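Local coordinates for sugar ABC transporter (Sugar-binding protein) (Bacillus halodurans, PDB 4YO7), which binds myo-inositol in the cleft between its two lobes and probably serves as the solute-binding component of an ABC sugar transporter, at residues 206-211 against 237-242; 278-283 against 311-316. One frame throughout, in Å; residues are numbered along the deposited sequence.

Contact 1 (206-211 with 237-242) rests on apolar packing and contact 2 (278-283 with 311-316) on backbone hydrogen bonds. Contact 1 sets the turn after an outer strand of a parallel sheet against the first turn of a helix; only partly buried, it depends on a selenium-bearing side chain pressed to backbone. Contact 2 is more deeply buried, covers about twice the surface and pairs two short antiparallel strands through four backbone bonds. Asp237 OD1 meets Thr279 OG1 at 2.7 Å, probably in a hydrogen bond, joining the two regions. Both come close to the inositol, contact 1 through Phe210 and contact 2 through Gln282.

Contact 1. Residues 206-211 against 237-242; sequences GTAKFD and DEMALG
Met239, present as selenomethionine, reaches from the first turn of helix 237-249 into the bend made by Ala208, Lys209 and Phe210, and its selenium carries the contact. SE lies 3.5 Å from Ala208 CB and 3.4 Å from Phe210 N, touching a methyl group and the backbone of the turn together. CG of Met239 stands beside its own backbone N (chi1 -70°), the chain then runs straight through chi2, and a final bend turns the methyl CE back toward Phe210, whose ring atom CD1 it meets at 4.0 Å. The ring and the selenoether chain meet at a slant. The surface receiving the selenium is a type I' turn from Ala208 to Asp211, closed by a bond of 2.9 Å from Asp211 N to Ala208 O.

The contact loosens at the carboxylates of Asp211 and Glu238. There Glu238 CB comes within 3.5 Å of Phe210 O, an oxygen that accepts a hydrogen bond from Asn236 ND2, but the carboxylate bends away and forms a salt bridge with Arg212. Asp211, partly exposed, likewise sends its carboxylate away from helix 237-249: it is the N-cap of helix 212-224, with OD2 bound to Ser213 OG and Glu214 N. On the exposed flank Lys209 extends away from helix 237-249, while its backbone N donates to Thr207 OG1 at 3.2 Å in an ST turn. The turn ends strand 200-207, an outer strand of the four-stranded parallel sheet, and the Phe210 side chain approaches the inositol, in keeping with the cleft-facing loops of a periplasmic binding protein lobe.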
loop_
_atom_site.group_PDB
_atom_site.type_symbol
_atom_site.label_atom_id
_atom_site.label_comp_id
_atom_site.label_asym_id
_atom_site.label_seq_id
_atom_site.Cartn_x
_atom_site.Cartn_y
_atom_site.Cartn_z
ATOM N N GLY A 206 0.254 -15.867 -9.035
ATOM C CA GLY A 206 -1.141 -15.892 -8.690
ATOM C C GLY A 206 -1.458 -14.813 -7.686
ATOM O O GLY A 206 -0.555 -14.292 -7.048
ATOM N N THR A 207 -2.739 -14.509 -7.523
ATOM C CA THR A 207 -3.157 -13.467 -6.578
ATOM C C THR A 207 -3.664 -14.045 -5.254
ATOM O O THR A 207 -4.440 -15.020 -5.207
ATOM C CB THR A 207 -4.230 -12.565 -7.188
ATOM O OG1 THR A 207 -4.618 -11.552 -6.254
ATOM C CG2 THR A 207 -5.448 -13.350 -7.590
ATOM N N ALA A 208 -3.222 -13.429 -4.167
ATOM C CA ALA A 208 -3.771 -13.730 -2.839
ATOM C C ALA A 208 -4.341 -12.455 -2.201
ATOM O O ALA A 208 -4.515 -12.363 -0.988
ATOM C CB ALA A 208 -2.728 -14.410 -1.941
ATOM N N LYS A 209 -4.717 -11.505 -3.055
ATOM C CA LYS A 209 -5.668 -10.459 -2.692
ATOM C C LYS A 209 -5.246 -9.628 -1.474
ATOM O O LYS A 209 -6.091 -9.167 -0.720
ATOM C CB LYS A 209 -7.044 -11.081 -2.445
ATOM C CG LYS A 209 -7.549 -11.911 -3.624
ATOM C CD LYS A 209 -8.877 -12.599 -3.315
ATOM C CE LYS A 209 -9.344 -13.449 -4.484
ATOM N NZ LYS A 209 -10.204 -12.703 -5.420
ATOM N N PHE A 210 -3.941 -9.412 -1.332
ATOM C CA PHE A 210 -3.328 -8.679 -0.213
ATOM C C PHE A 210 -3.669 -9.262 1.151
ATOM O O PHE A 210 -3.471 -8.583 2.181
ATOM C CB PHE A 210 -3.712 -7.198 -0.246
ATOM C CG PHE A 210 -2.957 -6.364 -1.258
ATOM C CD1 PHE A 210 -1.592 -6.540 -1.490
ATOM C CD2 PHE A 210 -3.614 -5.365 -1.942
ATOM C CE1 PHE A 210 -0.914 -5.737 -2.368
ATOM C CE2 PHE A 210 -2.934 -4.572 -2.834
ATOM C CZ PHE A 210 -1.578 -4.771 -3.053
ATOM N N ASP A 211 -4.116 -10.525 1.176
ATOM C CA ASP A 211 -4.688 -11.146 2.374
ATOM C C ASP A 211 -3.835 -12.302 2.932
ATOM O O ASP A 211 -3.317 -13.132 2.176
ATOM C CB ASP A 211 -6.106 -11.639 2.042
ATOM C CG ASP A 211 -6.816 -12.206 3.237
ATOM O OD1 ASP A 211 -7.312 -11.405 4.046
ATOM O OD2 ASP A 211 -6.875 -13.441 3.368
ATOM N N ASP A 237 3.195 -7.594 2.741
ATOM C CA ASP A 237 3.621 -8.398 3.875
ATOM C C ASP A 237 2.570 -9.393 4.333
ATOM O O ASP A 237 2.922 -10.510 4.730
ATOM C CB ASP A 237 4.003 -7.498 5.070
ATOM C CG ASP A 237 5.344 -6.809 4.898
ATOM O OD1 ASP A 237 6.213 -7.328 4.150
ATOM O OD2 ASP A 237 5.557 -5.754 5.549
ATOM N N GLU A 238 1.292 -9.019 4.286
ATOM C CA GLU A 238 0.262 -9.946 4.747
ATOM C C GLU A 238 0.312 -11.254 3.960
ATOM O O GLU A 238 0.248 -12.333 4.544
ATOM C CB GLU A 238 -1.129 -9.325 4.651
ATOM C CG GLU A 238 -1.424 -8.356 5.769
ATOM C CD GLU A 238 -1.378 -9.033 7.160
ATOM O OE1 GLU A 238 -2.248 -9.877 7.432
ATOM O OE2 GLU A 238 -0.470 -8.731 7.972
HETATM N N MSE A 239 0.442 -11.174 2.638
HETATM C CA MSE A 239 0.505 -12.411 1.850
HETATM C C MSE A 239 1.753 -13.222 2.168
HETATM O O MSE A 239 1.681 -14.457 2.280
HETATM C CB MSE A 239 0.424 -12.111 0.354
HETATM C CG MSE A 239 -0.959 -11.622 -0.022
HETATM SE SE MSE A 239 -1.126 -11.277 -1.927
HETATM C CE MSE A 239 0.284 -9.970 -2.190
ATOM N N ALA A 240 2.880 -12.532 2.344
ATOM C CA ALA A 240 4.139 -13.195 2.684
ATOM C C ALA A 240 4.013 -13.924 4.005
ATOM O O ALA A 240 4.494 -15.041 4.142
ATOM C CB ALA A 240 5.280 -12.191 2.728
ATOM N N LEU A 241 3.326 -13.309 4.963
ATOM C CA LEU A 241 3.133 -13.927 6.278
ATOM C C LEU A 241 2.255 -15.172 6.172
ATOM O O LEU A 241 2.468 -16.173 6.871
ATOM C CB LEU A 241 2.523 -12.915 7.249
ATOM C CG LEU A 241 3.469 -11.773 7.646
ATOM C CD1 LEU A 241 2.745 -10.732 8.503
ATOM C CD2 LEU A 241 4.730 -12.245 8.382
ATOM N N GLY A 242 1.268 -15.128 5.283
ATOM C CA GLY A 242 0.470 -16.306 4.998
ATOM C C GLY A 242 1.289 -17.422 4.368
ATOM O O GLY A 242 1.150 -18.587 4.723
#

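Contact 2. Residues 278-283 against 311-316; sequences VTVFQD and YELVTP. With INS (1,2,3,4,5,6-hexahydroxy-cyclohexane), chain F.
Glu312 O receives the shortest polar bond of this pairing, from Phe281 N at 2.7 Å, and Val280 CA adds a CA-H...O contact to the same oxygen at 3.5 Å. The motif is a two-stranded antiparallel sheet of 279-281 and 312-314, the second strand close to the C-terminus in a periplasmic binding protein fold. Phe281-Glu312 and Thr279-Val314 are hydrogen-bonded pairs, each exchanging two backbone hydrogen bonds, with the non-hydrogen-bonded pair Val280-Leu313 between them.

On one face Thr279 and Val314 lie side by side, and Val314 CG2 packs against Phe281 CB at 3.8 Å. Helix 265-272 covers Thr279 with Met271 and Val314 with Leu268 and Met271, and the Phe281 ring meets that of Tyr322. The other face carries Val280, whose CG1 touches Tyr311 CB at 3.7 Å with the two side chains roughly perpendicular.

Past the paired strands, Tyr311 and Gln282 run alongside each other, the amide plane turned 42° from the ring. Gln282 CG lies 3.6 Å from Tyr311 CE1. Each polar end has a partner beyond the strands: Tyr311 OH bonds to Arg186, itself a residue of the inositol pocket, and Gln282 OE1 to Gln287, a bond that should help fix the rotation of the amide. The extended Gln282 chain, with CG opposite its backbone N (chi1 -166°), carries the amide to the inositol, where NE2 donates to O5 at 3.1 Å and more weakly to O4 at 3.3 Å.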
loop_
_atom_site.group_PDB
_atom_site.type_symbol
_atom_site.label_atom_id
_atom_site.label_comp_id
_atom_site.label_asym_id
_atom_site.label_seq_id
_atom_site.Cartn_x
_atom_site.Cartn_y
_atom_site.Cartn_z
ATOM N N VAL A 278 13.076 -10.511 3.467
ATOM C CA VAL A 278 13.095 -9.201 2.836
ATOM C C VAL A 278 11.758 -8.536 3.034
ATOM O O VAL A 278 10.724 -9.185 2.890
ATOM C CB VAL A 278 13.381 -9.314 1.319
ATOM C CG1 VAL A 278 13.340 -7.933 0.643
ATOM C CG2 VAL A 278 14.702 -10.008 1.048
ATOM N N THR A 279 11.750 -7.255 3.384
ATOM C CA THR A 279 10.563 -6.467 3.157
ATOM C C THR A 279 11.000 -5.070 2.783
ATOM O O THR A 279 12.189 -4.804 2.597
ATOM C CB THR A 279 9.581 -6.495 4.379
ATOM O OG1 THR A 279 8.383 -5.775 4.057
ATOM C CG2 THR A 279 10.171 -5.908 5.633
ATOM N N VAL A 280 10.021 -4.203 2.588
ATOM C CA VAL A 280 10.267 -2.862 2.115
ATOM C C VAL A 280 9.360 -1.909 2.879
ATOM O O VAL A 280 8.143 -2.008 2.800
ATOM C CB VAL A 280 10.018 -2.730 0.603
ATOM C CG1 VAL A 280 10.353 -1.308 0.130
ATOM C CG2 VAL A 280 10.829 -3.763 -0.182
ATOM N N PHE A 281 9.972 -0.982 3.627
ATOM C CA PHE A 281 9.212 -0.041 4.437
ATOM C C PHE A 281 8.408 0.922 3.591
ATOM O O PHE A 281 8.954 1.601 2.725
ATOM C CB PHE A 281 10.173 0.724 5.353
ATOM C CG PHE A 281 9.528 1.835 6.155
ATOM C CD1 PHE A 281 8.703 1.551 7.230
ATOM C CD2 PHE A 281 9.800 3.172 5.859
ATOM C CE1 PHE A 281 8.129 2.580 7.969
ATOM C CE2 PHE A 281 9.235 4.190 6.601
ATOM C CZ PHE A 281 8.409 3.892 7.654
ATOM N N GLN A 282 7.097 0.953 3.869
ATOM C CA GLN A 282 6.183 1.963 3.365
ATOM C C GLN A 282 5.714 2.763 4.578
ATOM O O GLN A 282 5.269 2.209 5.577
ATOM C CB GLN A 282 4.989 1.349 2.617
ATOM C CG GLN A 282 4.252 2.399 1.813
ATOM C CD GLN A 282 3.011 1.970 1.087
ATOM O OE1 GLN A 282 2.403 2.794 0.413
ATOM N NE2 GLN A 282 2.597 0.725 1.232
ATOM N N ASP A 283 5.827 4.072 4.476
ATOM C CA ASP A 283 5.651 4.948 5.627
ATOM C C ASP A 283 4.184 5.305 5.817
ATOM O O ASP A 283 3.721 6.350 5.341
ATOM C CB ASP A 283 6.494 6.194 5.427
ATOM C CG ASP A 283 6.550 7.089 6.660
ATOM O OD1 ASP A 283 5.970 6.757 7.711
ATOM O OD2 ASP A 283 7.214 8.140 6.568
ATOM N N TYR A 311 10.117 4.555 -0.503
ATOM C CA TYR A 311 10.214 3.212 0.026
ATOM C C TYR A 311 11.659 2.943 0.492
ATOM O O TYR A 311 12.599 3.500 -0.088
ATOM C CB TYR A 311 9.841 2.196 -1.042
ATOM C CG TYR A 311 8.375 1.957 -1.304
ATOM C CD1 TYR A 311 7.613 1.201 -0.426
ATOM C CD2 TYR A 311 7.780 2.408 -2.463
ATOM C CE1 TYR A 311 6.291 0.913 -0.688
ATOM C CE2 TYR A 311 6.445 2.136 -2.734
ATOM C CZ TYR A 311 5.716 1.375 -1.834
ATOM O OH TYR A 311 4.409 1.068 -2.093
ATOM N N GLU A 312 11.843 2.095 1.508
ATOM C CA GLU A 312 13.187 1.752 2.008
ATOM C C GLU A 312 13.342 0.252 2.216
ATOM O O GLU A 312 12.531 -0.377 2.891
ATOM C CB GLU A 312 13.475 2.485 3.327
ATOM C CG GLU A 312 13.261 4.001 3.256
ATOM C CD GLU A 312 13.495 4.712 4.581
ATOM O OE1 GLU A 312 14.233 4.187 5.438
ATOM O OE2 GLU A 312 12.941 5.818 4.759
ATOM N N LEU A 313 14.409 -0.318 1.666
ATOM C CA LEU A 313 14.669 -1.744 1.818
ATOM C C LEU A 313 14.922 -2.091 3.275
ATOM O O LEU A 313 15.692 -1.411 3.953
ATOM C CB LEU A 313 15.874 -2.169 0.979
ATOM C CG LEU A 313 16.265 -3.644 1.063
ATOM C CD1 LEU A 313 15.185 -4.548 0.454
ATOM C CD2 LEU A 313 17.606 -3.869 0.384
ATOM N N VAL A 314 14.284 -3.159 3.751
ATOM C CA VAL A 314 14.520 -3.651 5.104
ATOM C C VAL A 314 15.025 -5.094 5.072
ATOM O O VAL A 314 14.412 -5.971 4.437
ATOM C CB VAL A 314 13.246 -3.593 5.967
ATOM C CG1 VAL A 314 13.577 -3.970 7.422
ATOM C CG2 VAL A 314 12.595 -2.213 5.890
ATOM N N THR A 315 16.137 -5.329 5.753
ATOM C CA THR A 315 16.717 -6.664 5.861
ATOM C C THR A 315 17.098 -6.890 7.322
ATOM O O THR A 315 17.057 -5.962 8.117
ATOM C CB THR A 315 17.961 -6.834 4.963
ATOM O OG1 THR A 315 19.044 -6.051 5.484
ATOM C CG2 THR A 315 17.663 -6.410 3.527
ATOM N N PRO A 316 17.471 -8.124 7.673
ATOM C CA PRO A 316 17.793 -8.395 9.081
ATOM C C PRO A 316 18.923 -7.512 9.599
ATOM O O PRO A 316 19.058 -7.323 10.802
ATOM C CB PRO A 316 18.187 -9.875 9.061
ATOM C CG PRO A 316 17.400 -10.423 7.920
ATOM C CD PRO A 316 17.431 -9.357 6.875
HETATM C C1 INS F . -3.159 -1.802 0.458
HETATM C C2 INS F . -2.554 -2.696 1.534
HETATM C C3 INS F . -1.119 -3.044 1.137
HETATM C C4 INS F . -0.264 -1.781 0.978
HETATM C C5 INS F . -0.912 -0.861 -0.078
HETATM C C6 INS F . -2.342 -0.529 0.324
HETATM O O1 INS F . -4.520 -1.428 0.812
HETATM O O2 INS F . -2.549 -1.963 2.758
HETATM O O3 INS F . -0.592 -3.900 2.192
HETATM O O4 INS F . 1.041 -2.137 0.498
HETATM O O5 INS F . -0.162 0.365 -0.126
HETATM O O6 INS F . -2.936 0.292 -0.756
#